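Local coordinates for protein putative sulfatase yidJ (Bacteroides fragilis, PDB 2QZU) that probably hydrolyses sulfate esters as a metal-dependent arylsulfatase of the sulfatase family, within the alkaline phosphatase clan, at residues Met84-Tyr88 with Thr378-Phe382; Arg114-Leu120 with Tyr362-Leu366; Ile70-Pro74 with Gln399-Val404; Gly106-Ser110 with Trp133-Ala137. All blocks are in the same frame, centred on the assembly; numbering follows the deposited sequence.

Contact 1: residues Met84-Tyr88 with Thr378-Phe382; sequences MTGMY and TVQTF
Gly-86 O accepts from the backbone of Gln-380 just past the end of helix 76-85, where an ST turn closes as Thr-85 OG1, itself also hydrogen-bonded to Gly-81 O, accepts from Met-87 N. The turn presents the carbonyl of Gly-86, a residue with positive phi, to the loop between helices 361-368 and 385-390. Backbone bonds form the centre of the contact. Gly-86 O takes Gln-380 N at 2.8 Å and Thr-381 N at 3.1 Å, the two donors arriving from opposite faces of the carbonyl plane, so one oxygen satisfies two consecutive amides. A bond in the other direction uses a side chain: Gln-380 extends beyond CG (chi2 176°) and its OE1 accepts from Tyr-88 N at 3.0 Å, while NE2 is held by Thr-472 O. Tyr-88 stands at the N-cap of the next helix, 89-92, a bond that ties the short link between the two helices to the loop.

Ring packing accompanies these bonds. Thr-381 CG2 lies over one face of the Tyr-88 ring in a CH-pi contact, 4.1 Å from its centroid, and Gln-380 O meets the ring at its edge. Thr-381 OG1 turns to Ala-359 O, and Trp-468 adds an edge-to-face partner to Tyr-88. A water donating to Gln-380 O also bonds Tyr-88 OH weakly. Near Thr-378, with CB-CG extended (chi2 -179°), selenomethionine Met-87 carries its SE to 3.2 Å from Thr-378 OG1.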
loop_
_atom_site.group_PDB
_atom_site.type_symbol
_atom_site.label_atom_id
_atom_site.label_comp_id
_atom_site.label_asym_id
_atom_site.label_seq_id
_atom_site.Cartn_x
_atom_site.Cartn_y
_atom_site.Cartn_z
HETATM N N MSE A 84 20.166 -3.309 22.838
HETATM C CA MSE A 84 20.462 -2.211 23.747
HETATM C C MSE A 84 20.754 -2.606 25.197
HETATM O O MSE A 84 21.619 -2.006 25.837
HETATM C CB MSE A 84 19.331 -1.180 23.716
HETATM C CG MSE A 84 19.052 -0.580 22.339
HETATM SE SE MSE A 84 20.634 0.051 21.388
HETATM C CE MSE A 84 19.940 -0.106 19.583
ATOM N N THR A 85 20.052 -3.616 25.706
ATOM C CA THR A 85 20.226 -4.052 27.092
ATOM C C THR A 85 21.180 -5.225 27.310
ATOM O O THR A 85 21.684 -5.419 28.421
ATOM C CB THR A 85 18.882 -4.472 27.721
ATOM O OG1 THR A 85 18.388 -5.641 27.056
ATOM C CG2 THR A 85 17.857 -3.359 27.602
ATOM N N GLY A 86 21.408 -6.014 26.268
ATOM C CA GLY A 86 22.274 -7.173 26.408
ATOM C C GLY A 86 21.586 -8.264 27.219
ATOM O O GLY A 86 22.236 -9.175 27.734
HETATM N N MSE A 87 20.264 -8.169 27.335
HETATM C CA MSE A 87 19.478 -9.145 28.084
HETATM C C MSE A 87 18.505 -9.857 27.160
HETATM O O MSE A 87 18.091 -9.308 26.141
HETATM C CB MSE A 87 18.687 -8.457 29.201
HETATM C CG MSE A 87 19.550 -7.703 30.207
HETATM SE SE MSE A 87 18.495 -6.884 31.622
HETATM C CE MSE A 87 18.533 -5.044 31.032
ATOM N N TYR A 88 18.139 -11.085 27.507
ATOM C CA TYR A 88 17.187 -11.809 26.685
ATOM C C TYR A 88 15.815 -11.148 26.923
ATOM O O TYR A 88 15.661 -10.377 27.868
ATOM C CB TYR A 88 17.300 -13.304 27.013
ATOM C CG TYR A 88 18.638 -13.833 26.504
ATOM C CD1 TYR A 88 18.878 -13.960 25.131
ATOM C CD2 TYR A 88 19.698 -14.093 27.378
ATOM C CE1 TYR A 88 20.134 -14.322 24.642
ATOM C CE2 TYR A 88 20.962 -14.454 26.899
ATOM C CZ TYR A 88 21.172 -14.564 25.528
ATOM O OH TYR A 88 22.422 -14.895 25.043
ATOM N N THR A 378 24.158 -7.315 34.854
ATOM C CA THR A 378 22.838 -7.659 34.340
ATOM C C THR A 378 22.861 -8.188 32.902
ATOM O O THR A 378 21.890 -8.789 32.447
ATOM C CB THR A 378 21.882 -6.442 34.420
ATOM O OG1 THR A 378 20.555 -6.852 34.065
ATOM C CG2 THR A 378 22.330 -5.334 33.472
ATOM N N VAL A 379 23.963 -7.969 32.189
ATOM C CA VAL A 379 24.075 -8.440 30.807
ATOM C C VAL A 379 24.155 -9.971 30.754
ATOM O O VAL A 379 24.956 -10.594 31.456
ATOM C CB VAL A 379 25.301 -7.800 30.108
ATOM C CG1 VAL A 379 25.563 -8.464 28.761
ATOM C CG2 VAL A 379 25.045 -6.310 29.908
ATOM N N GLN A 380 23.311 -10.565 29.912
ATOM C CA GLN A 380 23.226 -12.022 29.776
ATOM C C GLN A 380 23.787 -12.614 28.487
ATOM O O GLN A 380 24.100 -13.804 28.438
ATOM C CB GLN A 380 21.764 -12.465 29.881
ATOM C CG GLN A 380 21.043 -12.033 31.143
ATOM C CD GLN A 380 19.577 -12.429 31.113
ATOM O OE1 GLN A 380 18.801 -11.926 30.297
ATOM N NE2 GLN A 380 19.193 -13.343 31.999
ATOM N N THR A 381 23.899 -11.801 27.441
ATOM C CA THR A 381 24.383 -12.298 26.156
ATOM C C THR A 381 25.879 -12.640 26.109
ATOM O O THR A 381 26.639 -12.298 27.020
ATOM C CB THR A 381 24.012 -11.314 25.030
ATOM O OG1 THR A 381 24.607 -10.037 25.285
ATOM C CG2 THR A 381 22.494 -11.144 24.967
ATOM N N PHE A 382 26.293 -13.326 25.045
ATOM C CA PHE A 382 27.683 -13.762 24.890
ATOM C C PHE A 382 28.708 -12.683 24.542
ATOM O O PHE A 382 28.491 -11.876 23.640
ATOM C CB PHE A 382 27.790 -14.859 23.821
ATOM C CG PHE A 382 26.988 -16.097 24.118
ATOM C CD1 PHE A 382 25.676 -16.220 23.661
ATOM C CD2 PHE A 382 27.554 -17.152 24.828
ATOM C CE1 PHE A 382 24.940 -17.377 23.907
ATOM C CE2 PHE A 382 26.826 -18.313 25.079
ATOM C CZ PHE A 382 25.518 -18.429 24.616
HETATM O O HOH W 1 16.079 -12.482 30.563
HETATM O O HOH W 2 25.033 -15.864 27.037
#

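Contact 2: residues Arg114-Leu120 with Tyr362-Leu366; sequences RCWSDVL and YPTLL
The hydroxyl of Tyr-362 donates to Arg-114 O across 2.7 Å, the shortest polar link between the residues leading into helix 116-122 and helix 361-368. It approaches from above the carbonyl plane, 45° out of it, while the oxygen lies at the edge of the tyrosine ring. With CG anti to the backbone N (chi1 -174°), the tyrosine extends from its own helix to the start of the other, where Trp-116 meets it.

There the ring is covered by the first turn of the helix. Trp-116 CB stands over the centre of the Tyr-362 face, 3.7 Å from the centroid, a nearly vertical CH-pi contact. The edge of the indole turns toward the tyrosine face in an offset edge-to-face pair, its five-membered ring at 77° to the tyrosine plane, with Trp-116 CD1 at 3.7 Å from Tyr-362 CD2. One turn along, Leu-366 divides its branches: CD2 touches Trp-116 CB and Val-119 CG1, and CD1 meets Leu-120 CD2, each of the three pairs 4.1 Å apart.

The start of the helix is itself fixed by Asp-118, whose OD2 accepts from Cys-115 N through its anti lone pair and also bonds His-164 ND1. The two helix segments run nearly parallel, 23° apart with axes 11.0 Å from each other. Around them, helix 76-85 packs on Trp-116 through Leu-83 and Met-84, while Val-225 and Ala-223 of strand 222-228 in the large mixed sheet touch Trp-116 and Leu-120.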
loop_
_atom_site.group_PDB
_atom_site.type_symbol
_atom_site.label_atom_id
_atom_site.label_comp_id
_atom_site.label_asym_id
_atom_site.label_seq_id
_atom_site.Cartn_x
_atom_site.Cartn_y
_atom_site.Cartn_z
ATOM N N ARG A 114 20.477 -0.137 31.928
ATOM C CA ARG A 114 21.842 0.301 31.663
ATOM C C ARG A 114 22.237 -0.246 30.292
ATOM O O ARG A 114 22.638 -1.405 30.166
ATOM C CB ARG A 114 22.780 -0.247 32.741
ATOM C CG ARG A 114 24.243 0.113 32.562
ATOM C CD ARG A 114 24.503 1.569 32.859
ATOM N NE ARG A 114 25.928 1.892 32.814
ATOM C CZ ARG A 114 26.405 3.126 32.920
ATOM N NH1 ARG A 114 25.567 4.141 33.078
ATOM N NH2 ARG A 114 27.711 3.350 32.859
ATOM N N CYS A 115 22.115 0.588 29.268
ATOM C CA CYS A 115 22.439 0.173 27.905
ATOM C C CYS A 115 23.884 0.481 27.528
ATOM O O CYS A 115 24.531 1.307 28.170
ATOM C CB CYS A 115 21.476 0.850 26.930
ATOM S SG CYS A 115 19.747 0.424 27.274
ATOM N N TRP A 116 24.393 -0.170 26.483
ATOM C CA TRP A 116 25.778 0.069 26.084
ATOM C C TRP A 116 26.029 1.521 25.707
ATOM O O TRP A 116 27.149 2.014 25.850
ATOM C CB TRP A 116 26.212 -0.848 24.929
ATOM C CG TRP A 116 25.381 -0.764 23.680
ATOM C CD1 TRP A 116 24.294 -1.531 23.366
ATOM C CD2 TRP A 116 25.584 0.118 22.569
ATOM N NE1 TRP A 116 23.813 -1.187 22.126
ATOM C CE2 TRP A 116 24.585 -0.177 21.613
ATOM C CE3 TRP A 116 26.514 1.128 22.285
ATOM C CZ2 TRP A 116 24.488 0.503 20.392
ATOM C CZ3 TRP A 116 26.419 1.807 21.065
ATOM C CH2 TRP A 116 25.410 1.489 20.137
ATOM N N SER A 117 24.992 2.202 25.230
ATOM C CA SER A 117 25.133 3.599 24.852
ATOM C C SER A 117 25.345 4.456 26.102
ATOM O O SER A 117 26.056 5.460 26.055
ATOM C CB SER A 117 23.905 4.070 24.066
ATOM O OG SER A 117 22.703 3.821 24.774
ATOM N N ASP A 118 24.741 4.048 27.218
ATOM C CA ASP A 118 24.898 4.775 28.485
ATOM C C ASP A 118 26.342 4.630 28.947
ATOM O O ASP A 118 26.935 5.565 29.488
ATOM C CB ASP A 118 23.985 4.195 29.575
ATOM C CG ASP A 118 22.511 4.470 29.324
ATOM O OD1 ASP A 118 22.132 5.657 29.220
ATOM O OD2 ASP A 118 21.730 3.494 29.245
ATOM N N VAL A 119 26.893 3.439 28.741
ATOM C CA VAL A 119 28.269 3.150 29.121
ATOM C C VAL A 119 29.242 4.015 28.312
ATOM O O VAL A 119 30.109 4.683 28.881
ATOM C CB VAL A 119 28.598 1.655 28.905
ATOM C CG1 VAL A 119 30.086 1.404 29.119
ATOM C CG2 VAL A 119 27.775 0.799 29.865
ATOM N N LEU A 120 29.096 4.013 26.991
ATOM C CA LEU A 120 29.985 4.806 26.147
ATOM C C LEU A 120 29.864 6.299 26.436
ATOM O O LEU A 120 30.858 7.025 26.384
ATOM C CB LEU A 120 29.715 4.523 24.667
ATOM C CG LEU A 120 30.114 3.119 24.210
ATOM C CD1 LEU A 120 29.789 2.953 22.732
ATOM C CD2 LEU A 120 31.605 2.899 24.451
ATOM N N TYR A 362 26.415 -6.083 22.453
ATOM C CA TYR A 362 26.623 -5.231 23.630
ATOM C C TYR A 362 27.935 -5.634 24.334
ATOM O O TYR A 362 28.897 -4.862 24.343
ATOM C CB TYR A 362 25.413 -5.359 24.576
ATOM C CG TYR A 362 25.371 -4.453 25.798
ATOM C CD1 TYR A 362 26.497 -4.251 26.601
ATOM C CD2 TYR A 362 24.161 -3.897 26.218
ATOM C CE1 TYR A 362 26.413 -3.524 27.793
ATOM C CE2 TYR A 362 24.065 -3.179 27.401
ATOM C CZ TYR A 362 25.189 -2.993 28.187
ATOM O OH TYR A 362 25.083 -2.281 29.358
ATOM N N PRO A 363 28.005 -6.851 24.911
ATOM C CA PRO A 363 29.269 -7.203 25.573
ATOM C C PRO A 363 30.452 -7.359 24.613
ATOM O O PRO A 363 31.578 -6.984 24.942
ATOM C CB PRO A 363 28.931 -8.506 26.294
ATOM C CG PRO A 363 27.935 -9.138 25.377
ATOM C CD PRO A 363 27.043 -7.967 24.994
ATOM N N THR A 364 30.193 -7.903 23.429
ATOM C CA THR A 364 31.248 -8.111 22.441
ATOM C C THR A 364 31.936 -6.812 22.025
ATOM O O THR A 364 33.162 -6.711 22.085
ATOM C CB THR A 364 30.694 -8.833 21.190
ATOM O OG1 THR A 364 30.134 -10.094 21.583
ATOM C CG2 THR A 364 31.805 -9.082 20.168
ATOM N N LEU A 365 31.158 -5.813 21.613
ATOM C CA LEU A 365 31.742 -4.542 21.189
ATOM C C LEU A 365 32.417 -3.808 22.347
ATOM O O LEU A 365 33.531 -3.308 22.207
ATOM C CB LEU A 365 30.673 -3.647 20.555
ATOM C CG LEU A 365 30.145 -4.105 19.187
ATOM C CD1 LEU A 365 28.921 -3.283 18.798
ATOM C CD2 LEU A 365 31.244 -3.956 18.139
ATOM N N LEU A 366 31.750 -3.754 23.493
ATOM C CA LEU A 366 32.318 -3.065 24.648
ATOM C C LEU A 366 33.685 -3.628 25.036
ATOM O O LEU A 366 34.608 -2.868 25.322
ATOM C CB LEU A 366 31.356 -3.147 25.835
ATOM C CG LEU A 366 30.714 -1.840 26.317
ATOM C CD1 LEU A 366 30.382 -0.934 25.148
ATOM C CD2 LEU A 366 29.467 -2.165 27.132
#

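Contact 3: residues Ile70-Pro74 with Gln399-Val404; sequences ISSYP and QPYYFV
Two first torsions bring the key groups of this contact together: Tyr-73 throws its ring away from its own backbone N (chi1 -163°) and along strand 399-404, and Ser-72 turns OG beside its N (chi1 -68°), facing Pro-400. The strand is an outer one of the four-stranded antiparallel sheet; the loop 70-74, leading into helix 76-85, lies against it.

Ser-72 binds the strand twice. Its OG donates to Pro-400 O at 2.7 Å, and its own O accepts from Tyr-402 N at 2.9 Å, both donors standing above the respective carbonyl planes. Tyr-401 CA adds a CA-H...O contact to the same Ser-72 oxygen. The peptide after Tyr-402 passes over one face of the Tyr-73 ring, with Tyr-402 CB off-centre above it, and Val-404 CG2 touches Tyr-73 CE2.

At the two ends of loop 70-74, Ile-70 CD1 rests on Gln-399 CB and Pro-74 CD on Tyr-401 CE1. Second partners tie the strand further in, Gln-399 NE2 bonding Asp-360 and Tyr-402 OH bonding Trp-468. Gln-20 of the second subunit packs on Phe-403. Farthest along the strand, Val-404 N donates almost straight (170°) to Tyr-73 OH, 3.0 Å away.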
loop_
_atom_site.group_PDB
_atom_site.type_symbol
_atom_site.label_atom_id
_atom_site.label_comp_id
_atom_site.label_asym_id
_atom_site.label_seq_id
_atom_site.Cartn_x
_atom_site.Cartn_y
_atom_site.Cartn_z
ATOM N N ILE A 70 22.866 -14.736 13.566
ATOM C CA ILE A 70 21.412 -14.807 13.718
ATOM C C ILE A 70 20.843 -13.797 14.715
ATOM O O ILE A 70 21.580 -13.101 15.410
ATOM C CB ILE A 70 20.964 -16.225 14.181
ATOM C CG1 ILE A 70 21.585 -16.572 15.538
ATOM C CG2 ILE A 70 21.399 -17.277 13.172
ATOM C CD1 ILE A 70 20.744 -16.151 16.733
ATOM N N SER A 71 19.514 -13.725 14.754
ATOM C CA SER A 71 18.783 -12.872 15.683
ATOM C C SER A 71 17.848 -13.858 16.398
ATOM O O SER A 71 16.984 -14.476 15.770
ATOM C CB SER A 71 17.972 -11.811 14.937
ATOM O OG SER A 71 17.271 -10.983 15.855
ATOM N N SER A 72 18.036 -14.007 17.705
ATOM C CA SER A 72 17.256 -14.953 18.506
ATOM C C SER A 72 15.749 -14.707 18.605
ATOM O O SER A 72 14.968 -15.659 18.679
ATOM C CB SER A 72 17.870 -15.055 19.906
ATOM O OG SER A 72 19.146 -15.671 19.835
ATOM N N TYR A 73 15.340 -13.446 18.639
ATOM C CA TYR A 73 13.917 -13.115 18.682
ATOM C C TYR A 73 13.774 -12.220 17.458
ATOM O O TYR A 73 13.884 -10.998 17.554
ATOM C CB TYR A 73 13.571 -12.342 19.959
ATOM C CG TYR A 73 12.091 -12.313 20.293
ATOM C CD1 TYR A 73 11.127 -12.542 19.315
ATOM C CD2 TYR A 73 11.656 -12.048 21.595
ATOM C CE1 TYR A 73 9.764 -12.512 19.617
ATOM C CE2 TYR A 73 10.287 -12.008 21.908
ATOM C CZ TYR A 73 9.353 -12.243 20.911
ATOM O OH TYR A 73 8.006 -12.212 21.202
ATOM N N PRO A 74 13.540 -12.827 16.284
ATOM C CA PRO A 74 13.402 -12.093 15.024
ATOM C C PRO A 74 12.161 -11.222 14.827
ATOM O O PRO A 74 11.321 -11.499 13.974
ATOM C CB PRO A 74 13.534 -13.198 13.979
ATOM C CG PRO A 74 12.853 -14.347 14.646
ATOM C CD PRO A 74 13.379 -14.278 16.069
ATOM N N GLN A 399 22.852 -20.802 20.155
ATOM C CA GLN A 399 22.039 -19.615 20.396
ATOM C C GLN A 399 20.579 -19.977 20.625
ATOM O O GLN A 399 20.067 -20.938 20.048
ATOM C CB GLN A 399 22.141 -18.654 19.207
ATOM C CG GLN A 399 23.524 -18.056 18.983
ATOM C CD GLN A 399 23.872 -16.971 19.987
ATOM O OE1 GLN A 399 23.087 -16.659 20.884
ATOM N NE2 GLN A 399 25.055 -16.383 19.836
ATOM N N PRO A 400 19.883 -19.202 21.469
ATOM C CA PRO A 400 18.471 -19.453 21.765
ATOM C C PRO A 400 17.517 -18.885 20.713
ATOM O O PRO A 400 17.923 -18.119 19.836
ATOM C CB PRO A 400 18.287 -18.763 23.110
ATOM C CG PRO A 400 19.173 -17.554 22.964
ATOM C CD PRO A 400 20.423 -18.139 22.343
ATOM N N TYR A 401 16.254 -19.293 20.801
ATOM C CA TYR A 401 15.195 -18.795 19.925
ATOM C C TYR A 401 14.041 -18.403 20.839
ATOM O O TYR A 401 13.754 -19.104 21.811
ATOM C CB TYR A 401 14.695 -19.855 18.943
ATOM C CG TYR A 401 13.400 -19.430 18.279
ATOM C CD1 TYR A 401 13.373 -18.364 17.378
ATOM C CD2 TYR A 401 12.191 -20.032 18.618
ATOM C CE1 TYR A 401 12.173 -17.904 16.837
ATOM C CE2 TYR A 401 10.983 -19.577 18.085
ATOM C CZ TYR A 401 10.983 -18.514 17.198
ATOM O OH TYR A 401 9.792 -18.049 16.677
ATOM N N TYR A 402 13.364 -17.305 20.521
ATOM C CA TYR A 402 12.259 -16.839 21.351
ATOM C C TYR A 402 11.016 -16.341 20.632
ATOM O O TYR A 402 11.079 -15.792 19.536
ATOM C CB TYR A 402 12.700 -15.649 22.219
ATOM C CG TYR A 402 13.740 -15.933 23.257
ATOM C CD1 TYR A 402 13.379 -16.381 24.530
ATOM C CD2 TYR A 402 15.093 -15.761 22.973
ATOM C CE1 TYR A 402 14.343 -16.649 25.490
ATOM C CE2 TYR A 402 16.065 -16.028 23.926
ATOM C CZ TYR A 402 15.681 -16.473 25.180
ATOM O OH TYR A 402 16.636 -16.769 26.121
ATOM N N PHE A 403 9.891 -16.546 21.306
ATOM C CA PHE A 403 8.603 -16.001 20.924
ATOM C C PHE A 403 7.885 -15.943 22.260
ATOM O O PHE A 403 7.657 -16.974 22.893
ATOM C CB PHE A 403 7.749 -16.839 19.980
ATOM C CG PHE A 403 6.382 -16.241 19.791
ATOM C CD1 PHE A 403 6.244 -15.006 19.157
ATOM C CD2 PHE A 403 5.259 -16.818 20.381
ATOM C CE1 PHE A 403 5.014 -14.347 19.125
ATOM C CE2 PHE A 403 4.027 -16.167 20.355
ATOM C CZ PHE A 403 3.904 -14.927 19.727
ATOM N N VAL A 404 7.570 -14.732 22.698
ATOM C CA VAL A 404 6.887 -14.533 23.968
ATOM C C VAL A 404 5.556 -13.839 23.719
ATOM O O VAL A 404 5.511 -12.795 23.069
ATOM C CB VAL A 404 7.728 -13.643 24.924
ATOM C CG1 VAL A 404 7.003 -13.480 26.263
ATOM C CG2 VAL A 404 9.101 -14.251 25.132
#

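Contact 4: residues Gly106-Ser110 with Trp133-Ala137; sequences GVELS and WHLDA
Glu-108 and Leu-109 meet Leu-135 and Ala-137 where two loops of the sulfatase domain run side by side, one leading to helix 116-122 and the other following strand 126-130 of the large mixed sheet. The first shell holds two nearly straight hydrogen bonds. Leu-109 N donates to Leu-135 O at 3.0 Å, and Ala-137 N donates to Glu-108 OE1 at 2.9 Å, meeting the carboxylate on its anti side and 15° out of its plane. Glu-108 gets there with CG set between its backbone N and carbonyl carbon (chi1 66°) and the rest of the chain extended; its CB, set by the backbone, lies against Leu-135 O.

Beside these bonds, Leu-109 CB faces Leu-135 CB at 4.0 Å, and Leu-109 CD2 reaches Trp-133 CZ2 at 3.6 Å. Leu-135 CD1 in turn lies over one face of the same indole, toward its rim.

In the next shell, Tyr-129 and Trp-169 hold Trp-133 through edge-to-face stacks. Arg-162 binds Asp-136 OD1 in a salt bridge and Leu-109 O in a hydrogen bond, so its charge probably eases the proximity of the Glu-108 and Asp-136 carboxylates. Next to Trp-133 in the chain, His-134 ND1 hydrogen-bonds Ser-76 OG, the predicted formylglycine position, unmodified here, which places the loop beside the probable active site. Finally, a water donates both to Glu-108 OE1, at 2.9 Å, and to Ala-137 O, at 2.7 Å.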
loop_
_atom_site.group_PDB
_atom_site.type_symbol
_atom_site.label_atom_id
_atom_site.label_comp_id
_atom_site.label_asym_id
_atom_site.label_seq_id
_atom_site.Cartn_x
_atom_site.Cartn_y
_atom_site.Cartn_z
ATOM N N GLY A 106 3.643 -2.724 29.510
ATOM C CA GLY A 106 4.976 -2.183 29.719
ATOM C C GLY A 106 6.016 -2.663 28.727
ATOM O O GLY A 106 7.200 -2.798 29.062
ATOM N N VAL A 107 5.586 -2.918 27.498
ATOM C CA VAL A 107 6.509 -3.382 26.475
ATOM C C VAL A 107 7.264 -2.202 25.860
ATOM O O VAL A 107 6.804 -1.572 24.907
ATOM C CB VAL A 107 5.749 -4.184 25.387
ATOM C CG1 VAL A 107 6.706 -4.665 24.310
ATOM C CG2 VAL A 107 5.053 -5.376 26.030
ATOM N N GLU A 108 8.416 -1.887 26.446
ATOM C CA GLU A 108 9.273 -0.803 25.971
ATOM C C GLU A 108 10.586 -0.846 26.745
ATOM O O GLU A 108 10.683 -1.496 27.787
ATOM C CB GLU A 108 8.602 0.570 26.164
ATOM C CG GLU A 108 8.398 0.987 27.620
ATOM C CD GLU A 108 7.929 2.435 27.770
ATOM O OE1 GLU A 108 7.662 3.108 26.749
ATOM O OE2 GLU A 108 7.826 2.902 28.923
ATOM N N LEU A 109 11.598 -0.155 26.235
ATOM C CA LEU A 109 12.896 -0.120 26.896
ATOM C C LEU A 109 12.752 0.651 28.204
ATOM O O LEU A 109 12.150 1.719 28.236
ATOM C CB LEU A 109 13.922 0.575 25.996
ATOM C CG LEU A 109 15.368 0.633 26.492
ATOM C CD1 LEU A 109 15.920 -0.776 26.649
ATOM C CD2 LEU A 109 16.214 1.421 25.499
ATOM N N SER A 110 13.306 0.107 29.280
ATOM C CA SER A 110 13.227 0.767 30.575
ATOM C C SER A 110 14.160 1.971 30.615
ATOM O O SER A 110 15.296 1.898 30.150
ATOM C CB SER A 110 13.614 -0.212 31.688
ATOM O OG SER A 110 13.584 0.425 32.954
ATOM N N TRP A 133 14.132 3.753 15.940
ATOM C CA TRP A 133 14.430 3.383 17.329
ATOM C C TRP A 133 13.513 2.232 17.760
ATOM O O TRP A 133 13.971 1.189 18.234
ATOM C CB TRP A 133 14.203 4.616 18.218
ATOM C CG TRP A 133 14.393 4.425 19.695
ATOM C CD1 TRP A 133 13.464 4.648 20.674
ATOM C CD2 TRP A 133 15.603 4.053 20.368
ATOM N NE1 TRP A 133 14.024 4.444 21.915
ATOM C CE2 TRP A 133 15.337 4.079 21.756
ATOM C CE3 TRP A 133 16.890 3.706 19.933
ATOM C CZ2 TRP A 133 16.310 3.770 22.716
ATOM C CZ3 TRP A 133 17.864 3.396 20.890
ATOM C CH2 TRP A 133 17.563 3.431 22.266
ATOM N N HIS A 134 12.210 2.448 17.584
ATOM C CA HIS A 134 11.157 1.484 17.904
ATOM C C HIS A 134 11.281 0.805 19.272
ATOM O O HIS A 134 11.138 -0.411 19.376
ATOM C CB HIS A 134 11.076 0.404 16.816
ATOM C CG HIS A 134 9.737 -0.265 16.733
ATOM N ND1 HIS A 134 9.520 -1.411 15.992
ATOM C CD2 HIS A 134 8.543 0.052 17.284
ATOM C CE1 HIS A 134 8.252 -1.764 16.093
ATOM N NE2 HIS A 134 7.634 -0.892 16.872
ATOM N N LEU A 135 11.546 1.588 20.314
ATOM C CA LEU A 135 11.663 1.026 21.653
ATOM C C LEU A 135 10.829 1.779 22.694
ATOM O O LEU A 135 11.010 1.592 23.899
ATOM C CB LEU A 135 13.138 0.980 22.078
ATOM C CG LEU A 135 13.934 -0.180 21.466
ATOM C CD1 LEU A 135 15.424 0.040 21.695
ATOM C CD2 LEU A 135 13.473 -1.503 22.085
ATOM N N ASP A 136 9.910 2.619 22.224
ATOM C CA ASP A 136 9.031 3.381 23.117
ATOM C C ASP A 136 7.559 3.014 22.895
ATOM O O ASP A 136 7.107 2.888 21.757
ATOM C CB ASP A 136 9.208 4.887 22.896
ATOM C CG ASP A 136 10.616 5.363 23.202
ATOM O OD1 ASP A 136 11.119 5.084 24.311
ATOM O OD2 ASP A 136 11.219 6.020 22.332
ATOM N N ALA A 137 6.819 2.847 23.988
ATOM C CA ALA A 137 5.395 2.513 23.915
ATOM C C ALA A 137 4.569 3.767 23.617
ATOM O O ALA A 137 4.687 4.779 24.307
ATOM C CB ALA A 137 4.937 1.891 25.237
HETATM O O HOH W 3 6.627 5.678 25.923
#

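Helix 76-85 is the element that the four contacts share. Contact 1 forms at its end, contact 3 on the loop leading into it, and contacts 2 and 4 pack on its side chains. Centres of contacts 1 and 2 are 10 Å apart, of 1 and 3 13 Å, and of 1 and 4 16 Å; contact 1 touches all three others. Contacts 2 and 3, 20 Å apart between centres, do not touch. Along the chain contact 3 spans the rest, contact 1 lies within it, and contacts 2 and 4 alternate inside contact 1. Contact 3 thereby brings the C-terminal four-stranded sheet against the part of the fold that holds helix 76-85, which begins with the predicted formylglycine position.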